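Local atomic coordinates of pseudouridylate synthase RPUSD4, mitochondrial (Homo sapiens, PDB entry 5UBA), a protein that isomerises uridine to pseudouridine in mitochondrial RNAs, including 16S ribosomal RNA, a modification required for assembling that RNA into a functional mitochondrial ribosome. Residues 38-43 with 271-276; 200-205 with 217-222; 67-72 with 92-97; 178-181 with 187-190; 107-112 with 192-197. All blocks are in the same frame, centred on the assembly; numbering follows the deposited sequence. Where two conformers were deposited one is given.

Interaction 1 of 5, residues 38-43 with 271-276; sequences VINKPY and LVCKLP
Apolar packing between Val-38 and Leu-271 forms one end of this contact. The two side chains reach toward each other tip to tip: CG2 of Val-38 lies 3.9 Å from CD1 of Leu-271, and both methyls of the valine meet that same leucine carbon. Around them, His-31 touches both residues, while from strand 89-93 Val-89 touches Val-38 and Val-91 touches Leu-271.

The second kind of contact is sulfur against amide. Asn-40 carries CG anti to its backbone nitrogen (chi1 175°), which extends the carboxamide toward Cys-273; SG of Cys-273 comes within 3.2 Å of CG and 3.3 Å of ND2 of Asn-40. The carbonyl O of Cys-273 accepts from NE2 of His-253, which holds its backbone.

Polar bridging closes the other end. A single water accepts from ND2 of Asn-40 at 3.0 Å, accepts from NZ of Lys-274, also at 3.0 Å, and donates to the carbonyl O of Lys-274 at 2.8 Å. The lysine chain bends at chi4 (59°), bringing its ammonium back to this water.

The touching parts run nearly parallel, 19° apart, but meet directly by side chains alone, without a hydrogen bond between them. Strands 36-41 and 269-272 belong to different sheets, so the contact is side-chain packing between the small antiparallel sheet and the large mixed sheet of the pseudouridine synthase fold.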
# COMPACT_ATOMS: atom_id res chain seq x y z
N VAL A 38 3.53 15.68 6.71
CA VAL A 38 3.59 14.27 6.29
C VAL A 38 3.18 13.42 7.48
O VAL A 38 3.85 13.47 8.51
CB VAL A 38 4.98 13.87 5.77
CG1 VAL A 38 4.93 12.45 5.23
CG2 VAL A 38 5.45 14.87 4.72
N ILE A 39 2.12 12.65 7.30
CA ILE A 39 1.58 11.79 8.35
C ILE A 39 1.88 10.31 8.08
O ILE A 39 2.30 9.92 6.98
CB ILE A 39 0.06 11.99 8.55
CG1 ILE A 39 -0.72 11.59 7.32
CG2 ILE A 39 -0.23 13.42 8.95
CD1 ILE A 39 -2.21 11.57 7.53
N ASN A 40 1.65 9.52 9.11
CA ASN A 40 1.71 8.08 9.07
C ASN A 40 0.27 7.58 9.13
O ASN A 40 -0.38 7.59 10.21
CB ASN A 40 2.56 7.58 10.23
CG ASN A 40 2.58 6.08 10.35
OD1 ASN A 40 1.97 5.38 9.56
ND2 ASN A 40 3.31 5.58 11.34
N LYS A 41 -0.28 7.19 7.98
CA LYS A 41 -1.68 6.82 7.93
C LYS A 41 -1.89 5.50 8.65
O LYS A 41 -1.21 4.53 8.35
CB LYS A 41 -2.23 6.71 6.50
CG LYS A 41 -3.75 6.63 6.44
CD LYS A 41 -4.33 6.31 5.08
CE LYS A 41 -4.25 4.87 4.70
NZ LYS A 41 -4.92 3.87 5.61
N PRO A 42 -2.81 5.46 9.62
CA PRO A 42 -3.05 4.18 10.30
C PRO A 42 -3.80 3.16 9.47
O PRO A 42 -4.55 3.50 8.54
CB PRO A 42 -3.85 4.57 11.55
CG PRO A 42 -4.39 5.90 11.27
CD PRO A 42 -3.55 6.57 10.23
N TYR A 43 -3.60 1.89 9.84
CA TYR A 43 -4.30 0.80 9.24
C TYR A 43 -5.81 0.95 9.37
O TYR A 43 -6.33 1.25 10.45
CB TYR A 43 -3.87 -0.53 9.87
CG TYR A 43 -4.53 -1.72 9.22
CD1 TYR A 43 -4.03 -2.26 8.05
CD2 TYR A 43 -5.71 -2.27 9.74
CE1 TYR A 43 -4.64 -3.33 7.41
CE2 TYR A 43 -6.32 -3.34 9.12
CZ TYR A 43 -5.78 -3.86 7.95
OH TYR A 43 -6.35 -4.93 7.31
N LEU A 271 11.31 10.68 2.41
CA LEU A 271 10.43 10.45 3.56
C LEU A 271 10.34 8.96 3.81
O LEU A 271 10.06 8.19 2.88
CB LEU A 271 9.03 10.99 3.25
CG LEU A 271 8.98 12.49 2.94
CD1 LEU A 271 7.72 12.88 2.21
CD2 LEU A 271 9.08 13.36 4.19
N VAL A 272 10.61 8.53 5.04
CA VAL A 272 10.53 7.10 5.38
C VAL A 272 9.74 6.94 6.67
O VAL A 272 9.93 7.73 7.60
CB VAL A 272 11.93 6.48 5.51
CG1 VAL A 272 11.85 5.03 6.01
CG2 VAL A 272 12.67 6.56 4.18
N CYS A 273 8.89 5.90 6.72
CA CYS A 273 7.99 5.62 7.84
C CYS A 273 8.29 4.25 8.44
O CYS A 273 8.35 3.24 7.72
CB CYS A 273 6.51 5.65 7.38
SG CYS A 273 5.34 5.59 8.73
N LYS A 274 8.42 4.21 9.77
CA LYS A 274 8.52 2.95 10.49
C LYS A 274 7.38 2.01 10.15
O LYS A 274 6.24 2.42 9.89
CB LYS A 274 8.48 3.18 12.03
CG LYS A 274 7.15 3.67 12.57
CD LYS A 274 7.17 3.95 14.07
CE LYS A 274 5.84 4.53 14.53
NZ LYS A 274 4.67 3.64 14.26
N LEU A 275 7.66 0.70 10.25
CA LEU A 275 6.62 -0.28 10.08
C LEU A 275 5.67 -0.26 11.27
O LEU A 275 6.12 0.02 12.41
CB LEU A 275 7.22 -1.69 9.99
CG LEU A 275 7.97 -2.06 8.72
CD1 LEU A 275 8.78 -3.34 8.94
CD2 LEU A 275 7.02 -2.20 7.56
N PRO A 276 4.40 -0.58 11.04
CA PRO A 276 3.47 -0.72 12.18
C PRO A 276 3.87 -1.89 13.06
O PRO A 276 4.45 -2.86 12.59
CB PRO A 276 2.11 -0.97 11.54
CG PRO A 276 2.30 -0.90 10.07
CD PRO A 276 3.74 -0.82 9.74
O HOH W 1 3.93 2.69 11.48

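Interaction 2 of 5, residues 200-205 with 217-222; sequences QLRVHL and HKYSDW. With CA (calcium ion), chain E.
Arg-202 starts the contact on helix 200-209, meeting Tyr-219 and Lys-218. Its chain bends at chi3 (71°), laying the guanidinium beside the tyrosine: NE of Arg-202 lies at the ring edge, 3.6 Å from CD2 of Tyr-219, and the ring in turn stands over one guanidinium face, the two planes 80° apart. NH2 of Arg-202 also comes 3.9 Å from CB of Lys-218. The charge is met by Asp-216, which forms a salt bridge with NH2. The arginine side chain is about 5 Å from that of Asp-83, the probable catalytic aspartate, so the tyrosine probably acts in a second shell that limits how this guanidinium can turn.

Val-203 follows, placing CG2 over a face of the Tyr-219 ring, 3.9 Å from the centroid and 21° off the normal, a CH-pi contact. CG of Lys-218 covers the opposite face, so the ring is sandwiched, while its hydroxyl is hydrogen-bonded to ND1 of His-199. A leucine in place of Tyr-219 would probably leave His-199 without that hydroxyl and the Arg-202 guanidinium less restrained in its rotation.

Across from the helix, the type I turn from His-217 to Ser-220 presents carbonyl oxygens of both residues to the calcium ion, 2.3 Å from O of His-217 and 2.5 Å from O of Ser-220. The carbonyl oxygens of Asn-223 and Ala-226 and a water complete the ligands. The turn thus packs on the Arg-202 and Val-203 side of the helix, while Leu-201 and Leu-205 rest on strands 112-120 and 186-193.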
# COMPACT_ATOMS: atom_id res chain seq x y z
N GLN A 200 -2.84 -2.32 -7.81
CA GLN A 200 -1.86 -2.95 -8.69
C GLN A 200 -0.85 -3.81 -7.95
O GLN A 200 -0.50 -4.85 -8.43
CB GLN A 200 -1.17 -1.96 -9.64
CG GLN A 200 -0.07 -1.10 -9.11
CD GLN A 200 0.67 -0.44 -10.27
OE1 GLN A 200 0.11 0.44 -10.91
NE2 GLN A 200 1.91 -0.86 -10.55
N LEU A 201 -0.38 -3.38 -6.78
CA LEU A 201 0.60 -4.20 -6.04
C LEU A 201 0.02 -5.54 -5.62
O LEU A 201 0.69 -6.59 -5.74
CB LEU A 201 1.16 -3.47 -4.81
CG LEU A 201 1.85 -2.14 -5.09
CD1 LEU A 201 2.36 -1.53 -3.80
CD2 LEU A 201 2.96 -2.30 -6.11
N ARG A 202 -1.20 -5.50 -5.11
CA ARG A 202 -1.87 -6.71 -4.67
C ARG A 202 -2.15 -7.66 -5.81
O ARG A 202 -1.95 -8.87 -5.68
CB ARG A 202 -3.15 -6.35 -3.92
CG ARG A 202 -2.87 -5.63 -2.62
CD ARG A 202 -4.11 -4.95 -2.10
NE ARG A 202 -5.09 -5.91 -1.62
CZ ARG A 202 -6.28 -5.59 -1.13
NH1 ARG A 202 -6.63 -4.31 -1.04
NH2 ARG A 202 -7.11 -6.54 -0.71
N VAL A 203 -2.63 -7.12 -6.92
CA VAL A 203 -3.00 -7.94 -8.10
C VAL A 203 -1.74 -8.47 -8.77
O VAL A 203 -1.64 -9.66 -9.08
CB VAL A 203 -3.90 -7.15 -9.04
CG1 VAL A 203 -4.17 -7.89 -10.37
CG2 VAL A 203 -5.22 -6.83 -8.34
N HIS A 204 -0.73 -7.63 -8.95
CA HIS A 204 0.51 -8.13 -9.54
C HIS A 204 1.18 -9.21 -8.70
O HIS A 204 1.66 -10.21 -9.22
CB HIS A 204 1.46 -6.98 -9.80
CG HIS A 204 1.20 -6.25 -11.07
ND1 HIS A 204 1.87 -5.10 -11.41
CD2 HIS A 204 0.41 -6.56 -12.13
CE1 HIS A 204 1.49 -4.72 -12.62
NE2 HIS A 204 0.61 -5.58 -13.08
N LEU A 205 1.21 -9.04 -7.38
CA LEU A 205 1.82 -10.07 -6.52
C LEU A 205 1.01 -11.37 -6.52
O LEU A 205 1.59 -12.47 -6.63
CB LEU A 205 1.96 -9.56 -5.08
CG LEU A 205 3.18 -8.71 -4.79
CD1 LEU A 205 3.05 -8.02 -3.45
CD2 LEU A 205 4.46 -9.53 -4.83
N HIS A 217 -7.17 -11.41 1.81
CA HIS A 217 -8.25 -12.37 1.61
C HIS A 217 -8.88 -12.22 0.24
O HIS A 217 -9.13 -13.24 -0.46
CB HIS A 217 -9.24 -12.25 2.76
CG HIS A 217 -8.55 -12.29 4.08
ND1 HIS A 217 -7.83 -13.39 4.48
CD2 HIS A 217 -8.34 -11.34 5.01
CE1 HIS A 217 -7.26 -13.13 5.64
NE2 HIS A 217 -7.54 -11.88 5.97
N LYS A 218 -9.07 -10.97 -0.20
CA LYS A 218 -9.72 -10.68 -1.47
C LYS A 218 -9.00 -11.29 -2.66
O LYS A 218 -9.62 -11.90 -3.54
CB LYS A 218 -9.84 -9.16 -1.65
CG LYS A 218 -10.45 -8.73 -2.98
CD LYS A 218 -10.59 -7.23 -3.10
CE LYS A 218 -11.72 -6.67 -2.25
NZ LYS A 218 -11.70 -5.19 -2.32
N TYR A 219 -7.68 -11.16 -2.69
CA TYR A 219 -6.93 -11.60 -3.85
C TYR A 219 -6.24 -12.95 -3.73
O TYR A 219 -5.45 -13.31 -4.62
CB TYR A 219 -5.97 -10.47 -4.26
CG TYR A 219 -6.69 -9.24 -4.79
CD1 TYR A 219 -7.47 -9.31 -5.94
CD2 TYR A 219 -6.62 -8.01 -4.14
CE1 TYR A 219 -8.13 -8.19 -6.44
CE2 TYR A 219 -7.26 -6.90 -4.62
CZ TYR A 219 -8.01 -6.97 -5.78
OH TYR A 219 -8.66 -5.85 -6.25
N SER A 220 -6.58 -13.74 -2.70
CA SER A 220 -5.99 -15.07 -2.49
C SER A 220 -6.92 -16.23 -2.87
O SER A 220 -8.15 -16.19 -2.65
CB SER A 220 -5.55 -15.22 -1.04
OG SER A 220 -4.50 -14.33 -0.69
N ASP A 221 -6.30 -17.27 -3.43
CA ASP A 221 -6.94 -18.57 -3.69
C ASP A 221 -8.11 -18.51 -4.67
O ASP A 221 -8.98 -19.39 -4.64
CB ASP A 221 -7.34 -19.22 -2.35
CG ASP A 221 -6.24 -19.12 -1.31
OD1 ASP A 221 -5.13 -19.63 -1.58
OD2 ASP A 221 -6.45 -18.51 -0.24
N TRP A 222 -8.11 -17.52 -5.56
CA TRP A 222 -9.16 -17.37 -6.58
C TRP A 222 -10.56 -17.41 -5.99
O TRP A 222 -11.49 -17.98 -6.58
CB TRP A 222 -8.98 -18.44 -7.66
CG TRP A 222 -7.62 -18.41 -8.27
CD1 TRP A 222 -6.52 -19.11 -7.85
CD2 TRP A 222 -7.18 -17.61 -9.38
NE1 TRP A 222 -5.43 -18.80 -8.63
CE2 TRP A 222 -5.80 -17.89 -9.58
CE3 TRP A 222 -7.82 -16.70 -10.23
CZ2 TRP A 222 -5.05 -17.29 -10.60
CZ3 TRP A 222 -7.06 -16.09 -11.25
CH2 TRP A 222 -5.69 -16.40 -11.43
CA CA E . -9.65 -15.45 -0.76
O HOH W 2 -9.11 -17.59 -0.03

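Interaction 3 of 5, residues 67-72 with 92-97; sequences MLHGHK and LAWDKD
An offset stack of His-69 on Trp-94 joins the C-terminal end of helix 57-69 to the link between strand 89-93 and helix 96-107. The imidazole and the six-membered ring of the indole lie almost parallel, planes 4° apart and centroids separated by 3.6 Å. The two side chains come from opposite directions and overlap face to face, with CE1 of His-69 3.3 Å from CE2 of Trp-94 and CZ2 of the indole over the centre of the imidazole.

Leu-68 meets the same indole differently, at its rim: CB of Leu-68 approaches CH2 of Trp-94 at 3.9 Å near the ring plane. The tryptophan CG is anti to its carbonyl carbon (chi1 -72°), which directs the indole back from the connecting link to the helix end. Ala-65 of the helix and Val-37 of strand 36-41 also touch Trp-94.

No hydrogen bond crosses between the segments, so dispersion and ring overlap carry the contact. Because His-69 is exposed, its protonation may vary with the surroundings; a positive imidazole would probably be tolerated well over the electron-rich indole face.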
# COMPACT_ATOMS: atom_id res chain seq x y z
N MET A 67 -5.37 22.29 14.62
CA MET A 67 -4.54 21.74 15.68
C MET A 67 -3.08 22.13 15.53
O MET A 67 -2.38 22.33 16.51
CB MET A 67 -4.69 20.21 15.69
CG MET A 67 -4.30 19.53 16.97
SD MET A 67 -4.91 17.84 16.83
CE MET A 67 -6.64 18.03 17.22
N LEU A 68 -2.59 22.21 14.29
CA LEU A 68 -1.20 22.54 14.03
C LEU A 68 -0.93 24.04 13.89
O LEU A 68 0.14 24.51 14.27
CB LEU A 68 -0.73 21.82 12.76
CG LEU A 68 -0.69 20.29 12.81
CD1 LEU A 68 -0.43 19.77 11.41
CD2 LEU A 68 0.35 19.77 13.77
N HIS A 69 -1.86 24.79 13.30
CA HIS A 69 -1.65 26.23 12.99
C HIS A 69 -2.64 27.19 13.66
O HIS A 69 -2.60 28.39 13.37
CB HIS A 69 -1.71 26.43 11.47
CG HIS A 69 -0.40 26.22 10.77
ND1 HIS A 69 -0.23 26.51 9.43
CD2 HIS A 69 0.80 25.79 11.21
CE1 HIS A 69 1.02 26.24 9.08
NE2 HIS A 69 1.66 25.80 10.14
N GLY A 70 -3.49 26.70 14.54
CA GLY A 70 -4.40 27.55 15.31
C GLY A 70 -5.73 27.78 14.63
O GLY A 70 -5.95 27.35 13.49
N HIS A 71 -6.62 28.49 15.32
CA HIS A 71 -8.03 28.61 14.88
C HIS A 71 -8.27 29.34 13.56
O HIS A 71 -9.37 29.23 12.99
CB HIS A 71 -8.87 29.23 16.02
CG HIS A 71 -8.72 30.72 16.14
ND1 HIS A 71 -7.54 31.33 16.53
CD2 HIS A 71 -9.62 31.72 15.94
CE1 HIS A 71 -7.72 32.64 16.55
NE2 HIS A 71 -8.96 32.90 16.20
N LYS A 72 -7.28 30.07 13.06
CA LYS A 72 -7.40 30.73 11.75
C LYS A 72 -7.05 29.83 10.57
O LYS A 72 -7.30 30.20 9.42
CB LYS A 72 -6.55 32.01 11.70
CG LYS A 72 -7.03 33.12 12.64
CD LYS A 72 -8.45 33.55 12.33
CE LYS A 72 -8.78 34.90 12.96
NZ LYS A 72 -10.19 35.25 12.62
N LEU A 92 0.44 15.71 2.98
CA LEU A 92 -0.60 16.73 2.95
C LEU A 92 0.07 18.08 2.73
O LEU A 92 1.23 18.26 3.07
CB LEU A 92 -1.33 16.77 4.30
CG LEU A 92 -1.89 15.46 4.81
CD1 LEU A 92 -2.49 15.61 6.22
CD2 LEU A 92 -2.94 14.93 3.87
N ALA A 93 -0.67 19.03 2.15
CA ALA A 93 -0.16 20.37 1.91
C ALA A 93 -1.05 21.46 2.50
O ALA A 93 -2.27 21.36 2.42
CB ALA A 93 -0.02 20.63 0.43
N TRP A 94 -0.41 22.50 2.98
CA TRP A 94 -1.14 23.67 3.50
C TRP A 94 -1.88 24.46 2.42
O TRP A 94 -3.02 24.89 2.64
CB TRP A 94 -0.13 24.59 4.19
CG TRP A 94 0.36 24.06 5.47
CD1 TRP A 94 1.62 23.66 5.79
CD2 TRP A 94 -0.43 23.89 6.66
NE1 TRP A 94 1.66 23.22 7.10
CE2 TRP A 94 0.41 23.34 7.65
CE3 TRP A 94 -1.78 24.12 6.96
CZ2 TRP A 94 -0.04 23.05 8.95
CZ3 TRP A 94 -2.22 23.83 8.26
CH2 TRP A 94 -1.36 23.30 9.22
N ASP A 95 -1.24 24.61 1.25
CA ASP A 95 -1.70 25.48 0.16
C ASP A 95 -2.30 24.62 -0.97
O ASP A 95 -1.72 23.61 -1.35
CB ASP A 95 -0.49 26.29 -0.34
CG ASP A 95 -0.84 27.30 -1.42
OD1 ASP A 95 -1.32 28.40 -1.09
OD2 ASP A 95 -0.60 26.99 -2.60
N LYS A 96 -3.45 25.02 -1.51
CA LYS A 96 -4.09 24.26 -2.59
C LYS A 96 -3.22 24.15 -3.84
O LYS A 96 -3.24 23.11 -4.52
CB LYS A 96 -5.42 24.93 -2.99
CG LYS A 96 -6.30 24.08 -3.88
CD LYS A 96 -7.77 24.53 -3.84
CE LYS A 96 -8.70 23.34 -4.00
NZ LYS A 96 -8.42 22.58 -5.24
N ASP A 97 -2.50 25.21 -4.17
CA ASP A 97 -1.65 25.19 -5.35
C ASP A 97 -0.47 24.26 -5.16
O ASP A 97 -0.07 23.57 -6.10
CB ASP A 97 -1.18 26.60 -5.74
CG ASP A 97 -2.31 27.46 -6.24
OD1 ASP A 97 -3.26 26.96 -6.87
OD2 ASP A 97 -2.24 28.68 -6.00

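Interaction 4 of 5, residues 178-181 with 187-190; sequences QVLS and ALVE
Leu-180 projects its branch toward Leu-188 and Glu-190 because CG stands anti to the carbonyl carbon (chi1 -62°). CD1 of Leu-180 thereby reaches CB of Glu-190 at 4.0 Å and CD2 of Leu-188 at 4.1 Å. Glu-190 has CG anti to the backbone nitrogen (chi1 -170°) and runs on extended, which carries its OE2 to NE1 of Trp-116, from which it accepts a hydrogen bond. On the sheet face shared by Val-179 and Val-189, their CG2 atoms lie 4.3 Å apart. CG1 of Val-179 also approaches the methyl of Ala-187.

The backbones pair as antiparallel strands. Gln-178 and Glu-190 form a hydrogen-bonded pair, N to O in both directions at 2.9 Å, and Val-179 faces Val-189 in a non-hydrogen-bonded pair. The register then slips by one: Leu-180 and Ser-181 both face Leu-188, a classic beta bulge. N of Leu-180 donates to O of Leu-188 at 2.8 Å with a 161° angle, N of Ser-181 gives the same oxygen a weak second bond at 3.4 Å, and N of Leu-188 returns one to O of Ser-181. Replacing Leu-180 by a serine would probably open a gap beside CB of Glu-190 and the Leu-188 branch.

OG of Ser-181 bonds to N of Glu-289. Five cross-strand bonds thus tie the strands together, while alternate residues bond onward through their backbones, Val-189 to Ala-117, Ala-187 to Thr-119 and Val-179 to Ser-126. At the bulge one short and one weak donor share the Leu-188 oxygen, and the Leu-180 branch adds apolar cover beside it.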
# COMPACT_ATOMS: atom_id res chain seq x y z
N GLN A 178 11.62 -6.44 -5.38
CA GLN A 178 12.86 -7.01 -4.91
C GLN A 178 12.59 -7.67 -3.57
O GLN A 178 12.17 -7.00 -2.62
CB GLN A 178 13.88 -5.89 -4.70
CG GLN A 178 15.15 -6.28 -3.98
CD GLN A 178 16.02 -7.16 -4.81
OE1 GLN A 178 16.57 -6.72 -5.82
NE2 GLN A 178 16.18 -8.42 -4.38
N VAL A 179 12.87 -8.96 -3.47
CA VAL A 179 12.83 -9.62 -2.18
C VAL A 179 13.95 -9.06 -1.29
O VAL A 179 15.11 -9.01 -1.73
CB VAL A 179 12.95 -11.16 -2.31
CG1 VAL A 179 13.21 -11.81 -0.95
CG2 VAL A 179 11.73 -11.73 -3.01
N LEU A 180 13.61 -8.67 -0.07
CA LEU A 180 14.56 -8.18 0.93
C LEU A 180 15.02 -9.26 1.90
O LEU A 180 16.16 -9.22 2.40
CB LEU A 180 13.94 -7.05 1.73
CG LEU A 180 13.54 -5.80 0.95
CD1 LEU A 180 12.89 -4.80 1.90
CD2 LEU A 180 14.75 -5.24 0.20
N SER A 181 14.11 -10.15 2.22
CA SER A 181 14.33 -11.25 3.16
C SER A 181 13.38 -12.36 2.81
O SER A 181 12.25 -12.10 2.40
CB SER A 181 14.06 -10.79 4.60
OG SER A 181 14.33 -11.82 5.53
N ALA A 187 8.12 -14.10 2.34
CA ALA A 187 9.08 -13.09 2.01
C ALA A 187 8.69 -11.68 2.46
O ALA A 187 7.51 -11.38 2.56
CB ALA A 187 9.35 -13.08 0.53
N LEU A 188 9.69 -10.87 2.77
CA LEU A 188 9.54 -9.41 2.87
C LEU A 188 9.97 -8.87 1.52
O LEU A 188 11.11 -9.14 1.09
CB LEU A 188 10.42 -8.85 3.98
CG LEU A 188 10.46 -7.32 4.10
CD1 LEU A 188 9.07 -6.74 4.37
CD2 LEU A 188 11.46 -6.89 5.17
N VAL A 189 9.09 -8.12 0.87
CA VAL A 189 9.30 -7.70 -0.51
C VAL A 189 9.16 -6.18 -0.61
O VAL A 189 8.17 -5.63 -0.12
CB VAL A 189 8.30 -8.36 -1.48
CG1 VAL A 189 8.61 -8.02 -2.94
CG2 VAL A 189 8.24 -9.88 -1.28
N GLU A 190 10.14 -5.54 -1.24
CA GLU A 190 10.06 -4.12 -1.58
C GLU A 190 9.43 -3.98 -2.95
O GLU A 190 9.83 -4.66 -3.91
CB GLU A 190 11.45 -3.47 -1.55
CG GLU A 190 11.43 -1.95 -1.65
CD GLU A 190 12.75 -1.28 -1.17
OE1 GLU A 190 13.68 -1.26 -2.02
OE2 GLU A 190 12.89 -0.76 0.02

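Interaction 5 of 5, residues 107-112 with 192-197; sequences RTRQVV and QPITGI
Arg-109 lies alongside Thr-195, the two side chains pointing the same way. CG2 of Thr-195 sits over one face of the guanidinium, toward its rim, 3.8 Å from NH2 of Arg-109. Nearer the backbone, CD of Arg-109 comes 3.6 Å from the carbonyl O of Ile-194. At the other end, CG1 of Val-112 packs against the amide of Gln-192, at 3.8 Å from NE2.

A water joins the backbones beyond these direct contacts: it accepts from NE2 of Gln-192 at 3.0 Å and donates to O of Pro-193 at 2.8 Å and, at 3.3 Å, to O of Val-111.

The next shell fixes the groups. Arg-109, with positive phi (62°), is the C-prime residue of the Schellman motif that ends helix 96-107, which turns the chain toward strand 112-120. OG1 of Thr-195 is hydrogen-bonded to OE1 of Gln-200, leaving its methyl for the arginine, and OE1 of Gln-192 accepts from NZ of Lys-114.

With no hydrogen bond directly across, the contact depends on van der Waals packing and one bridging water. The guanidinium meets a methyl over its face rather than an acceptor, so the threonine contributes packing and no charge pairing.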
# COMPACT_ATOMS: atom_id res chain seq x y z
N ARG A 107 1.29 12.37 -10.90
CA ARG A 107 0.71 12.09 -12.23
C ARG A 107 1.80 11.84 -13.27
O ARG A 107 1.65 10.98 -14.15
CB ARG A 107 -0.14 13.27 -12.72
CG ARG A 107 -1.01 12.95 -13.94
CD ARG A 107 -1.61 14.20 -14.57
NE ARG A 107 -0.63 15.09 -15.18
CZ ARG A 107 -0.06 14.94 -16.38
NH1 ARG A 107 -0.36 13.91 -17.16
NH2 ARG A 107 0.82 15.84 -16.79
N THR A 108 2.86 12.63 -13.19
CA THR A 108 3.96 12.57 -14.16
C THR A 108 5.10 11.62 -13.73
O THR A 108 6.20 11.68 -14.28
CB THR A 108 4.53 13.97 -14.45
OG1 THR A 108 5.06 14.57 -13.26
CG2 THR A 108 3.43 14.88 -15.08
N ARG A 109 4.85 10.80 -12.70
CA ARG A 109 5.80 9.74 -12.29
C ARG A 109 7.17 10.23 -11.85
O ARG A 109 8.20 9.57 -12.08
CB ARG A 109 5.89 8.67 -13.37
CG ARG A 109 4.54 8.09 -13.73
CD ARG A 109 4.65 6.96 -14.72
NE ARG A 109 3.35 6.67 -15.32
CZ ARG A 109 3.14 5.78 -16.29
NH1 ARG A 109 4.13 5.03 -16.77
NH2 ARG A 109 1.90 5.61 -16.76
N GLN A 110 7.20 11.40 -11.21
CA GLN A 110 8.41 12.00 -10.73
C GLN A 110 8.68 11.63 -9.28
O GLN A 110 9.71 12.02 -8.77
CB GLN A 110 8.38 13.52 -10.89
CG GLN A 110 8.36 14.00 -12.35
CD GLN A 110 8.31 15.52 -12.44
OE1 GLN A 110 7.33 16.11 -12.90
NE2 GLN A 110 9.34 16.15 -11.94
N VAL A 111 7.76 10.91 -8.63
CA VAL A 111 7.93 10.53 -7.22
C VAL A 111 8.26 9.05 -7.10
O VAL A 111 7.52 8.20 -7.66
CB VAL A 111 6.63 10.76 -6.41
CG1 VAL A 111 6.80 10.39 -4.95
CG2 VAL A 111 6.19 12.21 -6.52
N VAL A 112 9.31 8.74 -6.35
CA VAL A 112 9.67 7.34 -6.12
C VAL A 112 8.79 6.88 -4.95
O VAL A 112 8.87 7.47 -3.87
CB VAL A 112 11.14 7.18 -5.73
CG1 VAL A 112 11.44 5.73 -5.36
CG2 VAL A 112 12.06 7.65 -6.86
N GLN A 192 7.86 -1.21 -5.97
CA GLN A 192 7.81 0.14 -6.49
C GLN A 192 6.83 0.13 -7.62
O GLN A 192 7.20 -0.28 -8.74
CB GLN A 192 9.18 0.67 -6.92
CG GLN A 192 9.05 2.07 -7.52
CD GLN A 192 10.34 2.75 -7.87
OE1 GLN A 192 11.43 2.25 -7.61
NE2 GLN A 192 10.22 3.92 -8.48
N PRO A 193 5.59 0.58 -7.37
CA PRO A 193 4.65 0.78 -8.46
C PRO A 193 5.15 1.99 -9.28
O PRO A 193 5.42 3.07 -8.72
CB PRO A 193 3.32 1.05 -7.76
CG PRO A 193 3.71 1.60 -6.42
CD PRO A 193 5.07 1.08 -6.07
N ILE A 194 5.38 1.77 -10.57
CA ILE A 194 5.80 2.86 -11.45
C ILE A 194 4.56 3.61 -11.91
O ILE A 194 4.52 4.84 -11.87
CB ILE A 194 6.57 2.32 -12.68
CG1 ILE A 194 7.80 1.51 -12.22
CG2 ILE A 194 6.92 3.46 -13.62
CD1 ILE A 194 8.81 2.26 -11.38
N THR A 195 3.56 2.84 -12.31
CA THR A 195 2.21 3.34 -12.54
C THR A 195 1.46 3.44 -11.21
O THR A 195 2.05 3.22 -10.15
CB THR A 195 1.49 2.39 -13.49
OG1 THR A 195 1.56 1.06 -12.96
CG2 THR A 195 2.17 2.37 -14.86
N GLY A 196 0.19 3.83 -11.27
CA GLY A 196 -0.60 4.08 -10.07
C GLY A 196 -2.00 3.54 -10.17
O GLY A 196 -2.95 4.23 -9.81
N ILE A 197 -2.12 2.30 -10.62
CA ILE A 197 -3.42 1.67 -10.92
C ILE A 197 -3.96 1.07 -9.62
O ILE A 197 -3.20 0.53 -8.81
CB ILE A 197 -3.27 0.59 -12.01
CG1 ILE A 197 -2.80 1.22 -13.34
CG2 ILE A 197 -4.56 -0.20 -12.21
CD1 ILE A 197 -3.64 2.38 -13.83
O HOH W 3 7.41 4.93 -8.00

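Overall arrangement
Interactions 4 and 5 share strand 186-193, the first pairing it within its hairpin and the second using its C-terminal end. Interaction 2 follows along the chain on helix 200-209 and touches interaction 5 through Gln-200 OE1 and Thr-195 OG1, 2.6 Å apart, a probable hydrogen bond. Interactions 1 and 3 meet on the other sheet, where CG2 of Ile-39 packs on CD1 of Leu-92 at 4.2 Å; their centres are 20 Å apart. Interaction 3 lies far from interactions 2 and 4, its centre 37 Å from each. Interaction 2 holds calcium ligands and brings the Arg-202 side chain to about 5 Å from that of Asp-83, the probable catalytic residue; the others are structural packing away from the active site and the calcium ion.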